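PDB 4ILO: CT398 from Chlamydia trachomatis, which is of unknown function but combines a long coiled-coil hairpin with a zinc ribbon and may bind DNA or RNA. Local coordinates for residues S10-L24 with G160-T174. Sequence-based numbering, arbitrary orientation.
Sequences SILAIQELDIKMIRL and GRSLLSQRTQLKETT
Leu-17 and Leu-163 form the apolar middle of this antiparallel helix pair, their CD2 methyls meeting at 3.5 Å. Knobs-into-holes packing joins helices 2-86 and 90-171, the two long arms of the coiled-coil hairpin: Leu-17 enters a hole made by Leu-163, Gln-166, Arg-167 and Leu-170, while Leu-163 fits among Leu-17, Lys-20, Met-21 and Leu-24. Branched leucine suits the place of Leu-163 because its methyls divide the work, CD2 on Leu-17 and CD1 on Lys-20 and on Leu-24 CD1, 3.6 Å away. The axes of helical segments 10-24 and 160-171 approach to 9.7 Å at 161°. Met-21 runs past Leu-163 in the opposite direction, and its flexible thioether bends beside Gly-160 and Leu-164. Further along, Ile-14 slides past Leu-170, CG1 to CB 3.7 Å, and sends CD1 on toward Thr-174.

The polar contacts are fewer. Arg-167 leaves its helix with CG anti to the backbone N (chi1 177°), which carries the aliphatic part across Asp-18; NH1 forms a salt bridge with Asp-18 OD1 at 3.4 Å, its hydrogen bond long and weak, with the two planar groups turned 59° apart. Leu-164 CD1 lies over one face of the guanidinium. The other carboxylate oxygen, OD2, bonds to Tyr-182 of helix 176-189, so Asp-18 links three helices. Where the chain turns out of the second long helix, the small hydroxyls of Ser-10 and Thr-174 share a hydrogen bond, OG to OG1 3.0 Å.

Cohesion therefore comes chiefly from interlocked aliphatic side chains, with the ion pair and the hydroxyl pair adding polar links near the base of the hairpin.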
ATOM      1  N   SER A  10     -12.722 -38.215  11.873  1.00 38.44           N
ATOM      2  CA  SER A  10     -12.742 -37.642  10.533  1.00 38.70           C
ATOM      3  C   SER A  10     -12.792 -36.107  10.557  1.00 37.76           C
ATOM      4  O   SER A  10     -12.075 -35.459   9.803  1.00 37.41           O
ATOM      5  CB  SER A  10     -13.917 -38.190   9.741  1.00 40.05           C
ATOM      6  OG  SER A  10     -13.932 -37.652   8.440  1.00 46.74           O
ATOM      7  N   ILE A  11     -13.675 -35.525  11.372  1.00 37.55           N
ATOM      8  CA  ILE A  11     -13.746 -34.073  11.503  1.00 36.83           C
ATOM      9  C   ILE A  11     -12.489 -33.534  12.165  1.00 35.75           C
ATOM     10  O   ILE A  11     -12.048 -32.428  11.858  1.00 35.10           O
ATOM     11  CB  ILE A  11     -14.994 -33.665  12.301  1.00 37.28           C
ATOM     12  CG1 ILE A  11     -15.425 -32.248  11.937  1.00 37.17           C
ATOM     13  CG2 ILE A  11     -14.707 -33.743  13.802  1.00 36.88           C
ATOM     14  CD1 ILE A  11     -15.873 -32.066  10.526  1.00 37.87           C
ATOM     15  N   LEU A  12     -11.899 -34.283  13.093  1.00 35.70           N
ATOM     16  CA  LEU A  12     -10.647 -33.829  13.672  1.00 35.06           C
ATOM     17  C   LEU A  12      -9.590 -33.650  12.591  1.00 34.84           C
ATOM     18  O   LEU A  12      -8.861 -32.650  12.588  1.00 39.12           O
ATOM     19  CB  LEU A  12     -10.199 -34.774  14.794  1.00 35.41           C
ATOM     20  CG  LEU A  12     -10.998 -34.519  16.096  1.00 35.60           C
ATOM     21  CD1 LEU A  12     -10.784 -35.582  17.161  1.00 38.43           C
ATOM     22  CD2 LEU A  12     -10.669 -33.123  16.691  1.00 35.17           C
ATOM     23  N   ALA A  13      -9.529 -34.570  11.631  1.00 35.52           N
ATOM     24  CA  ALA A  13      -8.497 -34.472  10.603  1.00 35.65           C
ATOM     25  C   ALA A  13      -8.806 -33.363   9.611  1.00 37.99           C
ATOM     26  O   ALA A  13      -7.882 -32.707   9.102  1.00 38.95           O
ATOM     27  CB  ALA A  13      -8.335 -35.804   9.864  1.00 36.86           C
ATOM     28  N   ILE A  14     -10.089 -33.143   9.312  1.00 35.52           N
ATOM     29  CA  ILE A  14     -10.461 -31.985   8.503  1.00 35.27           C
ATOM     30  C   ILE A  14     -10.114 -30.699   9.235  1.00 34.12           C
ATOM     31  O   ILE A  14      -9.678 -29.710   8.627  1.00 33.78           O
ATOM     32  CB  ILE A  14     -11.954 -32.057   8.165  1.00 37.47           C
ATOM     33  CG1 ILE A  14     -12.181 -33.217   7.189  1.00 37.51           C
ATOM     34  CG2 ILE A  14     -12.452 -30.733   7.647  1.00 35.91           C
ATOM     35  CD1 ILE A  14     -13.566 -33.656   7.110  1.00 38.66           C
ATOM     36  N   GLN A  15     -10.314 -30.694  10.551  1.00 33.84           N
ATOM     37  CA  GLN A  15     -10.050 -29.506  11.339  1.00 33.09           C
ATOM     38  C   GLN A  15      -8.573 -29.119  11.269  1.00 32.54           C
ATOM     39  O   GLN A  15      -8.241 -27.928  11.246  1.00 31.95           O
ATOM     40  CB  GLN A  15     -10.492 -29.729  12.775  1.00 33.30           C
ATOM     41  CG  GLN A  15     -10.419 -28.525  13.609  1.00 32.96           C
ATOM     42  CD  GLN A  15     -10.940 -28.752  14.986  1.00 33.54           C
ATOM     43  OE1 GLN A  15     -11.874 -28.092  15.420  1.00 33.95           O
ATOM     44  NE2 GLN A  15     -10.343 -29.712  15.692  1.00 33.79           N
ATOM     45  N   GLU A  16      -7.670 -30.103  11.218  1.00 33.37           N
ATOM     46  CA  GLU A  16      -6.248 -29.757  11.116  1.00 39.61           C
ATOM     47  C   GLU A  16      -5.927 -29.103   9.771  1.00 38.27           C
ATOM     48  O   GLU A  16      -5.110 -28.160   9.703  1.00 32.53           O
ATOM     49  CB  GLU A  16      -5.375 -30.989  11.369  1.00 42.23           C
ATOM     50  CG  GLU A  16      -5.444 -31.480  12.813  1.00 40.77           C
ATOM     51  CD  GLU A  16      -5.199 -30.342  13.826  1.00 39.38           C
ATOM     52  OE1 GLU A  16      -4.108 -29.717  13.798  1.00 36.36           O
ATOM     53  OE2 GLU A  16      -6.107 -30.077  14.654  1.00 35.35           O
ATOM     54  N   LEU A  17      -6.590 -29.551   8.698  1.00 33.02           N
ATOM     55  CA  LEU A  17      -6.417 -28.900   7.405  1.00 37.33           C
ATOM     56  C   LEU A  17      -6.955 -27.476   7.441  1.00 32.13           C
ATOM     57  O   LEU A  17      -6.276 -26.532   7.011  1.00 31.64           O
ATOM     58  CB  LEU A  17      -7.088 -29.719   6.306  1.00 36.98           C
ATOM     59  CG  LEU A  17      -6.544 -31.141   6.168  1.00 39.59           C
ATOM     60  CD1 LEU A  17      -7.364 -31.958   5.150  1.00 39.13           C
ATOM     61  CD2 LEU A  17      -5.048 -31.140   5.819  1.00 35.56           C
ATOM     62  N   ASP A  18      -8.156 -27.296   7.996  1.00 32.08           N
ATOM     63  CA  ASP A  18      -8.728 -25.959   8.079  1.00 31.53           C
ATOM     64  C   ASP A  18      -7.848 -24.996   8.889  1.00 30.69           C
ATOM     65  O   ASP A  18      -7.716 -23.816   8.525  1.00 30.17           O
ATOM     66  CB  ASP A  18     -10.157 -26.027   8.593  1.00 32.03           C
ATOM     67  CG  ASP A  18     -11.119 -26.531   7.526  1.00 48.98           C
ATOM     68  OD1 ASP A  18     -10.861 -26.205   6.352  1.00 54.35           O
ATOM     69  OD2 ASP A  18     -12.106 -27.252   7.841  1.00 36.00           O
ATOM     70  N   ILE A  19      -7.239 -25.462   9.985  1.00 30.70           N
ATOM     71  CA  ILE A  19      -6.400 -24.565  10.781  1.00 33.39           C
ATOM     72  C   ILE A  19      -5.213 -24.074   9.954  1.00 34.49           C
ATOM     73  O   ILE A  19      -4.903 -22.869   9.915  1.00 34.49           O
ATOM     74  CB  ILE A  19      -5.935 -25.259  12.075  1.00 31.31           C
ATOM     75  CG1 ILE A  19      -7.132 -25.552  12.992  1.00 31.12           C
ATOM     76  CG2 ILE A  19      -4.842 -24.378  12.793  1.00 32.13           C
ATOM     77  CD1 ILE A  19      -7.943 -24.371  13.390  1.00 31.04           C
ATOM     78  N   LYS A  20      -4.527 -25.005   9.288  1.00 41.07           N
ATOM     79  CA  LYS A  20      -3.419 -24.628   8.415  1.00 38.39           C
ATOM     80  C   LYS A  20      -3.879 -23.631   7.361  1.00 38.28           C
ATOM     81  O   LYS A  20      -3.220 -22.609   7.127  1.00 35.98           O
ATOM     82  CB  LYS A  20      -2.835 -25.867   7.746  1.00 43.16           C
ATOM     83  CG  LYS A  20      -2.134 -26.805   8.698  1.00 49.52           C
ATOM     84  CD  LYS A  20      -1.340 -27.835   7.924  1.00 58.57           C
ATOM     85  CE  LYS A  20      -1.174 -29.130   8.692  1.00 62.07           C
ATOM     86  NZ  LYS A  20      -0.595 -30.186   7.807  1.00 68.65           N
ATOM     87  N   MET A  21      -5.025 -23.909   6.723  1.00 32.64           N
ATOM     88  CA  MET A  21      -5.495 -23.034   5.659  1.00 32.86           C
ATOM     89  C   MET A  21      -5.795 -21.643   6.190  1.00 34.50           C
ATOM     90  O   MET A  21      -5.560 -20.659   5.491  1.00 30.21           O
ATOM     91  CB  MET A  21      -6.714 -23.627   4.952  1.00 34.42           C
ATOM     92  CG  MET A  21      -6.317 -24.609   3.833  1.00 54.22           C
ATOM     93  SD  MET A  21      -7.601 -24.932   2.593  1.00101.90           S
ATOM     94  CE  MET A  21      -9.070 -25.129   3.606  1.00 42.14           C
ATOM     95  N   ILE A  22      -6.309 -21.542   7.423  1.00 28.95           N
ATOM     96  CA  ILE A  22      -6.529 -20.230   8.025  1.00 28.45           C
ATOM     97  C   ILE A  22      -5.197 -19.541   8.245  1.00 28.32           C
ATOM     98  O   ILE A  22      -5.039 -18.347   7.975  1.00 30.02           O
ATOM     99  CB  ILE A  22      -7.323 -20.353   9.339  1.00 28.82           C
ATOM    100  CG1 ILE A  22      -8.774 -20.760   9.022  1.00 29.48           C
ATOM    101  CG2 ILE A  22      -7.285 -18.991  10.120  1.00 28.60           C
ATOM    102  CD1 ILE A  22      -9.639 -21.136  10.236  1.00 35.48           C
ATOM    103  N   ARG A  23      -4.212 -20.293   8.726  1.00 36.14           N
ATOM    104  CA  ARG A  23      -2.890 -19.730   8.910  1.00 31.40           C
ATOM    105  C   ARG A  23      -2.339 -19.240   7.581  1.00 32.84           C
ATOM    106  O   ARG A  23      -1.959 -18.076   7.457  1.00 31.16           O
ATOM    107  CB  ARG A  23      -1.960 -20.759   9.534  1.00 33.77           C
ATOM    108  CG  ARG A  23      -0.580 -20.187   9.787  1.00 43.35           C
ATOM    109  CD  ARG A  23       0.452 -21.278  10.028  1.00 55.13           C
ATOM    110  NE  ARG A  23       1.772 -20.778   9.661  1.00 65.16           N
ATOM    111  CZ  ARG A  23       2.358 -20.978   8.481  1.00 65.41           C
ATOM    112  NH1 ARG A  23       1.759 -21.703   7.529  1.00 58.62           N
ATOM    113  NH2 ARG A  23       3.557 -20.457   8.251  1.00 66.88           N
ATOM    114  N   LEU A  24      -2.339 -20.106   6.556  1.00 34.19           N
ATOM    115  CA  LEU A  24      -1.822 -19.710   5.249  1.00 33.38           C
ATOM    116  C   LEU A  24      -2.464 -18.419   4.753  1.00 33.89           C
ATOM    117  O   LEU A  24      -1.774 -17.556   4.196  1.00 31.72           O
ATOM    118  CB  LEU A  24      -2.031 -20.809   4.211  1.00 32.46           C
ATOM    119  CG  LEU A  24      -1.330 -22.153   4.422  1.00 44.22           C
ATOM    120  CD1 LEU A  24      -1.713 -23.126   3.308  1.00 43.65           C
ATOM    121  CD2 LEU A  24       0.176 -21.968   4.482  1.00 46.01           C
ATOM    122  N   GLY A 160      -1.818 -24.232  -0.380  1.00 40.41           N
ATOM    123  CA  GLY A 160      -3.256 -24.127  -0.148  1.00 41.13           C
ATOM    124  C   GLY A 160      -4.067 -24.979  -1.112  1.00 45.22           C
ATOM    125  O   GLY A 160      -5.074 -25.587  -0.727  1.00 43.31           O
ATOM    126  N   ARG A 161      -3.638 -25.037  -2.379  1.00 47.49           N
ATOM    127  CA  ARG A 161      -4.250 -25.938  -3.354  1.00 54.48           C
ATOM    128  C   ARG A 161      -4.261 -27.378  -2.848  1.00 48.61           C
ATOM    129  O   ARG A 161      -5.286 -28.065  -2.912  1.00 52.83           O
ATOM    130  CB  ARG A 161      -3.493 -25.850  -4.685  1.00 58.46           C
ATOM    131  CG  ARG A 161      -4.028 -24.791  -5.656  1.00 54.84           C
ATOM    132  CD  ARG A 161      -3.372 -24.916  -7.039  1.00 57.05           C
ATOM    133  NE  ARG A 161      -2.045 -24.289  -7.110  1.00 66.57           N
ATOM    134  CZ  ARG A 161      -1.829 -22.973  -7.162  1.00 61.48           C
ATOM    135  NH1 ARG A 161      -2.849 -22.112  -7.132  1.00 50.24           N
ATOM    136  NH2 ARG A 161      -0.583 -22.510  -7.230  1.00 68.81           N
ATOM    137  N   SER A 162      -3.120 -27.847  -2.339  1.00 49.88           N
ATOM    138  CA  SER A 162      -3.016 -29.228  -1.884  1.00 54.93           C
ATOM    139  C   SER A 162      -3.909 -29.495  -0.670  1.00 55.03           C
ATOM    140  O   SER A 162      -4.560 -30.545  -0.585  1.00 53.97           O
ATOM    141  CB  SER A 162      -1.552 -29.561  -1.585  1.00 51.22           C
ATOM    142  OG  SER A 162      -1.457 -30.727  -0.792  1.00 55.10           O
ATOM    143  N   LEU A 163      -3.963 -28.554   0.280  1.00 44.94           N
ATOM    144  CA  LEU A 163      -4.773 -28.784   1.473  1.00 44.10           C
ATOM    145  C   LEU A 163      -6.257 -28.736   1.150  1.00 47.78           C
ATOM    146  O   LEU A 163      -7.057 -29.393   1.831  1.00 51.17           O
ATOM    147  CB  LEU A 163      -4.434 -27.769   2.561  1.00 42.19           C
ATOM    148  CG  LEU A 163      -3.011 -27.841   3.123  1.00 45.68           C
ATOM    149  CD1 LEU A 163      -2.652 -26.578   3.904  1.00 54.10           C
ATOM    150  CD2 LEU A 163      -2.842 -29.074   3.987  1.00 43.53           C
ATOM    151  N   LEU A 164      -6.644 -27.974   0.120  1.00 42.48           N
ATOM    152  CA  LEU A 164      -8.035 -27.978  -0.321  1.00 50.25           C
ATOM    153  C   LEU A 164      -8.440 -29.352  -0.858  1.00 60.47           C
ATOM    154  O   LEU A 164      -9.463 -29.921  -0.449  1.00 60.87           O
ATOM    155  CB  LEU A 164      -8.238 -26.910  -1.386  1.00 49.79           C
ATOM    156  CG  LEU A 164      -9.640 -26.323  -1.514  1.00 51.11           C
ATOM    157  CD1 LEU A 164     -10.359 -26.259  -0.173  1.00 58.16           C
ATOM    158  CD2 LEU A 164      -9.507 -24.940  -2.089  1.00 50.17           C
ATOM    159  N   SER A 165      -7.641 -29.907  -1.774  1.00 62.50           N
ATOM    160  CA  SER A 165      -7.985 -31.193  -2.364  1.00 60.79           C
ATOM    161  C   SER A 165      -8.010 -32.288  -1.307  1.00 60.04           C
ATOM    162  O   SER A 165      -8.840 -33.202  -1.371  1.00 64.11           O
ATOM    163  CB  SER A 165      -6.990 -31.543  -3.470  1.00 67.58           C
ATOM    164  OG  SER A 165      -5.771 -32.027  -2.930  1.00 71.67           O
ATOM    165  N   GLN A 166      -7.092 -32.225  -0.339  1.00 51.66           N
ATOM    166  CA  GLN A 166      -7.132 -33.155   0.782  1.00 49.17           C
ATOM    167  C   GLN A 166      -8.414 -32.980   1.581  1.00 56.11           C
ATOM    168  O   GLN A 166      -9.066 -33.969   1.950  1.00 62.41           O
ATOM    169  CB  GLN A 166      -5.931 -32.938   1.694  1.00 46.05           C
ATOM    170  CG  GLN A 166      -4.605 -33.361   1.118  1.00 47.73           C
ATOM    171  CD  GLN A 166      -3.451 -32.830   1.947  1.00 50.88           C
ATOM    172  OE1 GLN A 166      -3.381 -33.059   3.163  1.00 43.98           O
ATOM    173  NE2 GLN A 166      -2.556 -32.090   1.301  1.00 56.89           N
ATOM    174  N   ARG A 167      -8.785 -31.724   1.870  1.00 56.11           N
ATOM    175  CA  ARG A 167     -10.014 -31.477   2.616  1.00 57.39           C
ATOM    176  C   ARG A 167     -11.202 -32.092   1.896  1.00 57.76           C
ATOM    177  O   ARG A 167     -12.089 -32.678   2.526  1.00 50.46           O
ATOM    178  CB  ARG A 167     -10.244 -29.977   2.833  1.00 46.12           C
ATOM    179  CG  ARG A 167     -11.557 -29.662   3.541  1.00 44.14           C
ATOM    180  CD  ARG A 167     -11.762 -28.185   3.876  1.00 46.77           C
ATOM    181  NE  ARG A 167     -12.769 -27.568   3.009  1.00 65.01           N
ATOM    182  CZ  ARG A 167     -12.873 -26.252   2.764  1.00 74.84           C
ATOM    183  NH1 ARG A 167     -12.046 -25.371   3.331  1.00 68.80           N
ATOM    184  NH2 ARG A 167     -13.821 -25.803   1.940  1.00 77.75           N
ATOM    185  N   THR A 168     -11.211 -31.996   0.567  1.00 61.09           N
ATOM    186  CA  THR A 168     -12.340 -32.486  -0.209  1.00 64.44           C
ATOM    187  C   THR A 168     -12.417 -34.010  -0.219  1.00 65.37           C
ATOM    188  O   THR A 168     -13.522 -34.558  -0.239  1.00 69.08           O
ATOM    189  CB  THR A 168     -12.243 -31.925  -1.621  1.00 63.60           C
ATOM    190  OG1 THR A 168     -12.204 -30.498  -1.541  1.00 64.51           O
ATOM    191  CG2 THR A 168     -13.443 -32.364  -2.456  1.00 67.06           C
ATOM    192  N   GLN A 169     -11.270 -34.710  -0.215  1.00 70.04           N
ATOM    193  CA  GLN A 169     -11.281 -36.173  -0.171  1.00 77.90           C
ATOM    194  C   GLN A 169     -11.719 -36.709   1.187  1.00 75.03           C
ATOM    195  O   GLN A 169     -12.105 -37.879   1.282  1.00 77.39           O
ATOM    196  CB  GLN A 169      -9.905 -36.764  -0.537  1.00 82.30           C
ATOM    197  CG  GLN A 169      -9.576 -36.821  -2.050  1.00 83.33           C
ATOM    198  CD  GLN A 169     -10.552 -37.675  -2.866  1.00 84.02           C
ATOM    199  OE1 GLN A 169     -11.283 -38.498  -2.316  1.00 88.39           O
ATOM    200  NE2 GLN A 169     -10.568 -37.470  -4.185  1.00 79.90           N
ATOM    201  N   LEU A 170     -11.658 -35.891   2.239  1.00 68.06           N
ATOM    202  CA  LEU A 170     -12.092 -36.327   3.560  1.00 61.86           C
ATOM    203  C   LEU A 170     -13.548 -35.974   3.829  1.00 57.17           C
ATOM    204  O   LEU A 170     -14.258 -36.747   4.501  1.00 50.60           O
ATOM    205  CB  LEU A 170     -11.215 -35.682   4.630  1.00 60.90           C
ATOM    206  CG  LEU A 170      -9.733 -36.025   4.546  1.00 61.79           C
ATOM    207  CD1 LEU A 170      -9.050 -35.455   5.764  1.00 63.66           C
ATOM    208  CD2 LEU A 170      -9.525 -37.537   4.459  1.00 58.75           C
ATOM    209  N   LYS A 171     -13.986 -34.809   3.324  1.00 47.27           N
ATOM    210  CA  LYS A 171     -15.388 -34.411   3.412  1.00 51.80           C
ATOM    211  C   LYS A 171     -16.307 -35.461   2.806  1.00 56.27           C
ATOM    212  O   LYS A 171     -17.465 -35.594   3.222  1.00 63.94           O
ATOM    213  CB  LYS A 171     -15.621 -33.092   2.673  1.00 51.83           C
ATOM    214  CG  LYS A 171     -15.439 -31.814   3.509  1.00 59.48           C
ATOM    215  CD  LYS A 171     -15.767 -30.545   2.696  1.00 51.81           C
ATOM    216  CE  LYS A 171     -17.196 -30.613   2.150  1.00 51.62           C
ATOM    217  NZ  LYS A 171     -17.728 -29.277   1.776  1.00 52.94           N
ATOM    218  N   GLU A 172     -15.820 -36.215   1.821  1.00 59.97           N
ATOM    219  CA  GLU A 172     -16.678 -37.215   1.190  1.00 62.55           C
ATOM    220  C   GLU A 172     -17.144 -38.254   2.204  1.00 62.61           C
ATOM    221  O   GLU A 172     -18.346 -38.526   2.306  1.00 64.22           O
ATOM    222  CB  GLU A 172     -15.995 -37.814  -0.051  1.00 61.85           C
ATOM    223  CG  GLU A 172     -15.757 -36.705  -1.119  1.00 80.96           C
ATOM    224  CD  GLU A 172     -15.121 -37.148  -2.440  1.00 79.97           C
ATOM    225  OE1 GLU A 172     -14.740 -38.328  -2.587  1.00 79.40           O
ATOM    226  OE2 GLU A 172     -15.000 -36.277  -3.339  1.00 74.57           O
ATOM    227  N   THR A 173     -16.223 -38.782   3.024  1.00 62.93           N
ATOM    228  CA  THR A 173     -16.524 -39.845   3.991  1.00 63.26           C
ATOM    229  C   THR A 173     -16.863 -39.329   5.407  1.00 62.10           C
ATOM    230  O   THR A 173     -16.854 -40.126   6.363  1.00 53.22           O
ATOM    231  CB  THR A 173     -15.355 -40.838   4.070  1.00 60.35           C
ATOM    232  OG1 THR A 173     -14.112 -40.120   4.016  1.00 66.73           O
ATOM    233  CG2 THR A 173     -15.405 -41.845   2.918  1.00 56.21           C
ATOM    234  N   THR A 174     -17.159 -38.033   5.560  1.00 53.59           N
ATOM    235  CA  THR A 174     -17.375 -37.407   6.866  1.00 48.96           C
ATOM    236  C   THR A 174     -18.874 -37.223   7.119  1.00 46.41           C
ATOM    237  O   THR A 174     -19.642 -36.941   6.186  1.00 44.03           O
ATOM    238  CB  THR A 174     -16.636 -36.049   6.944  1.00 40.93           C
ATOM    239  OG1 THR A 174     -16.284 -35.749   8.308  1.00 36.50           O
ATOM    240  CG2 THR A 174     -17.485 -34.895   6.365  1.00 32.05           C
TER